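PDB 3GQS: adenylate cyclase-like protein, which is of unknown function, though this piece of the longer membrane protein is an FHA domain, a fold that typically recognises phosphothreonine peptides. Local coordinates for residues A[44-50]-A[68-72]. Numbering follows the deposited sequence.
Sequences SISRQHA and KNGVI. With PO4 (phosphate ion), chain C.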
ATOM      1  N   SER A  44      12.646   7.469  -1.183  1.00 34.34           N
ATOM      2  CA  SER A  44      12.136   7.558   0.207  1.00 33.13           C
ATOM      3  C   SER A  44      11.262   6.345   0.593  1.00 31.31           C
ATOM      4  O   SER A  44      10.654   6.301   1.673  1.00 29.24           O
ATOM      5  CB  SER A  44      11.344   8.855   0.394  1.00 32.65           C
ATOM      6  OG  SER A  44      10.155   8.794  -0.387  1.00 34.89           O
ATOM      7  N   ILE A  45      11.185   5.400  -0.341  1.00 30.24           N
ATOM      8  CA  ILE A  45      10.490   4.118  -0.147  1.00 28.56           C
ATOM      9  C   ILE A  45      11.522   2.968   0.149  1.00 26.88           C
ATOM     10  O   ILE A  45      12.453   2.661  -0.613  1.00 25.08           O
ATOM     11  CB  ILE A  45       9.542   3.808  -1.348  1.00 28.55           C
ATOM     12  CG1 ILE A  45       8.479   4.930  -1.482  1.00 29.66           C
ATOM     13  CG2 ILE A  45       8.771   2.492  -1.165  1.00 28.59           C
ATOM     14  CD1 ILE A  45       7.603   4.860  -2.774  1.00 29.09           C
ATOM     15  N   SER A  46      11.324   2.328   1.281  1.00 26.34           N
ATOM     16  CA  SER A  46      12.123   1.170   1.661  1.00 25.90           C
ATOM     17  C   SER A  46      12.070   0.056   0.595  1.00 25.47           C
ATOM     18  O   SER A  46      11.127  -0.032  -0.198  1.00 25.88           O
ATOM     19  CB  SER A  46      11.696   0.686   3.037  1.00 26.07           C
ATOM     20  OG  SER A  46      12.191   1.601   4.000  1.00 24.39           O
ATOM     21  N   ARG A  47      13.117  -0.753   0.560  1.00 26.19           N
ATOM     22  CA  ARG A  47      13.226  -1.847  -0.404  1.00 26.78           C
ATOM     23  C   ARG A  47      11.934  -2.685  -0.352  1.00 26.57           C
ATOM     24  O   ARG A  47      11.318  -3.004  -1.359  1.00 26.07           O
ATOM     25  CB  ARG A  47      14.422  -2.710  -0.098  1.00 27.29           C
ATOM     26  CG  ARG A  47      15.737  -2.037  -0.382  1.00 28.36           C
ATOM     27  CD  ARG A  47      16.941  -2.784   0.190  1.00 27.39           C
ATOM     28  NE  ARG A  47      18.175  -2.024   0.014  1.00 28.19           N
ATOM     29  CZ  ARG A  47      18.610  -1.033   0.808  1.00 25.80           C
ATOM     30  NH1 ARG A  47      17.950  -0.648   1.882  1.00 28.27           N
ATOM     31  NH2 ARG A  47      19.770  -0.462   0.564  1.00 26.02           N
ATOM     32  N   GLN A  48      11.523  -2.953   0.863  1.00 27.21           N
ATOM     33  CA  GLN A  48      10.166  -3.428   1.145  1.00 27.93           C
ATOM     34  C   GLN A  48       9.611  -2.660   2.318  1.00 27.45           C
ATOM     35  O   GLN A  48      10.152  -2.624   3.388  1.00 27.67           O
ATOM     36  CB  GLN A  48      10.136  -4.963   1.377  1.00 28.05           C
ATOM     37  CG  GLN A  48      10.896  -5.459   2.630  1.00 27.36           C
ATOM     38  CD  GLN A  48      10.939  -6.987   2.676  1.00 28.83           C
ATOM     39  OE1 GLN A  48       9.900  -7.662   2.503  1.00 31.00           O
ATOM     40  NE2 GLN A  48      12.126  -7.542   2.883  1.00 24.83           N
ATOM     41  N   HIS A  49       8.489  -2.021   2.084  1.00 28.66           N
ATOM     42  CA  HIS A  49       8.067  -0.959   2.934  1.00 28.55           C
ATOM     43  C   HIS A  49       6.798  -1.283   3.739  1.00 29.61           C
ATOM     44  O   HIS A  49       6.708  -1.023   4.937  1.00 30.21           O
ATOM     45  CB  HIS A  49       7.813   0.252   2.037  1.00 27.92           C
ATOM     46  CG  HIS A  49       7.633   1.531   2.800  1.00 24.74           C
ATOM     47  ND1 HIS A  49       8.490   2.601   2.667  1.00 21.33           N
ATOM     48  CD2 HIS A  49       6.691   1.900   3.699  1.00 21.31           C
ATOM     49  CE1 HIS A  49       8.098   3.560   3.493  1.00 21.33           C
ATOM     50  NE2 HIS A  49       7.000   3.164   4.124  1.00 20.91           N
ATOM     51  N   ALA A  50       5.809  -1.787   3.018  1.00 29.78           N
ATOM     52  CA  ALA A  50       4.454  -1.972   3.518  1.00 28.90           C
ATOM     53  C   ALA A  50       3.932  -3.240   2.882  1.00 28.39           C
ATOM     54  O   ALA A  50       4.307  -3.582   1.785  1.00 26.33           O
ATOM     55  CB  ALA A  50       3.525  -0.787   3.137  1.00 29.46           C
ATOM     56  N   LYS A  68      11.847   2.694   6.715  1.00 30.32           N
ATOM     57  CA  LYS A  68      12.652   3.843   7.197  1.00 31.62           C
ATOM     58  C   LYS A  68      11.754   5.015   7.670  1.00 32.03           C
ATOM     59  O   LYS A  68      11.917   5.525   8.769  1.00 32.02           O
ATOM     60  CB  LYS A  68      13.610   4.294   6.084  1.00 31.92           C
ATOM     61  CG  LYS A  68      14.886   4.955   6.554  1.00 36.68           C
ATOM     62  CD  LYS A  68      15.279   6.113   5.616  1.00 39.92           C
ATOM     63  CE  LYS A  68      16.616   6.689   5.999  1.00 42.25           C
ATOM     64  NZ  LYS A  68      17.717   5.696   5.774  1.00 44.68           N
ATOM     65  N   ASN A  69      10.765   5.354   6.846  1.00 32.61           N
ATOM     66  CA  ASN A  69       9.897   6.548   6.972  1.00 33.34           C
ATOM     67  C   ASN A  69       8.475   6.285   7.510  1.00 33.44           C
ATOM     68  O   ASN A  69       7.684   7.217   7.703  1.00 33.48           O
ATOM     69  CB  ASN A  69       9.745   7.185   5.577  1.00 33.41           C
ATOM     70  CG  ASN A  69      11.049   7.828   5.082  1.00 36.21           C
ATOM     71  OD1 ASN A  69      11.818   8.388   5.864  1.00 39.42           O
ATOM     72  ND2 ASN A  69      11.304   7.734   3.786  1.00 38.42           N
ATOM     73  N   GLY A  70       8.130   5.019   7.673  1.00 32.64           N
ATOM     74  CA  GLY A  70       6.853   4.662   8.286  1.00 32.31           C
ATOM     75  C   GLY A  70       5.749   4.575   7.264  1.00 31.71           C
ATOM     76  O   GLY A  70       5.938   4.827   6.080  1.00 31.59           O
ATOM     77  N   VAL A  71       4.579   4.195   7.739  1.00 31.67           N
ATOM     78  CA  VAL A  71       3.386   4.077   6.903  1.00 30.62           C
ATOM     79  C   VAL A  71       2.329   4.980   7.517  1.00 30.90           C
ATOM     80  O   VAL A  71       1.951   4.791   8.674  1.00 30.82           O
ATOM     81  CB  VAL A  71       2.886   2.631   6.821  1.00 30.24           C
ATOM     82  CG1 VAL A  71       1.515   2.599   6.136  1.00 29.17           C
ATOM     83  CG2 VAL A  71       3.886   1.751   6.073  1.00 24.92           C
ATOM     84  N   ILE A  72       1.918   5.992   6.755  1.00 31.29           N
ATOM     85  CA  ILE A  72       0.980   7.029   7.219  1.00 31.31           C
ATOM     86  C   ILE A  72      -0.347   6.815   6.534  1.00 31.75           C
ATOM     87  O   ILE A  72      -0.410   6.776   5.303  1.00 30.40           O
ATOM     88  CB  ILE A  72       1.425   8.481   6.866  1.00 31.95           C
ATOM     89  CG1 ILE A  72       2.717   8.854   7.588  1.00 32.79           C
ATOM     90  CG2 ILE A  72       0.320   9.513   7.232  1.00 32.57           C
ATOM     91  CD1 ILE A  72       2.845  10.348   7.830  1.00 34.17           C
TER
HETATM   92  P   PO4 C 107      15.255   0.002   3.963  1.00 41.95           P
HETATM   93  O1  PO4 C 107      14.399  -0.463   5.102  1.00 42.33           O
HETATM   94  O2  PO4 C 107      14.787   1.468   3.746  1.00 48.42           O
HETATM   95  O3  PO4 C 107      16.731  -0.068   4.311  1.00 42.99           O
HETATM   96  O4  PO4 C 107      15.194  -0.742   2.664  1.00 34.95           O
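S46 shows how one hydroxyl can join two loops and an anion: its OG accepts the backbone N-H of K68, N to OG 2.9 Å, along a nearly straight bond (172°), and donates to O2 of the phosphate ion at 2.6 Å. The torsion of S46 (chi1 -74°, OG anti to the carbonyl carbon) points OG between K68 N and the phosphate. R47 closes on the phosphate with its backbone N, 3.0 Å from O4, and with NH1 of its guanidinium, whose edge is turned to the ion. H49 bridges the segments through its ring edge. NE2 donates to G70 O at 2.8 Å; the oxygen lies in the ring plane, yet the nitrogen stands well above the carbonyl plane of G70. ND1 accepts the N-H of S46, N to ND1 3.2 Å, so both ring nitrogens are engaged and the ring's rotation is fixed. V71 CG2 lies at the ring edge beside CD2, 3.7 Å away, and also meets A50 CB. N69 ND2 donates a bent hydrogen bond (139°) to S44 O, 2.6 Å away and near the amide plane, while S44 OG turns to D42 and T94 N. L92 of strand 90-92 touches the side chains of H49, A50 and V71. S46 and H49 form the SxxH motif of FHA domains, with R47 following the serine, and N69-G70 the NG turn. H49 thus holds the backbone of the serine loop; the ion, probably from the crystallisation liquor, probably marks where a phosphothreonine phosphate would sit.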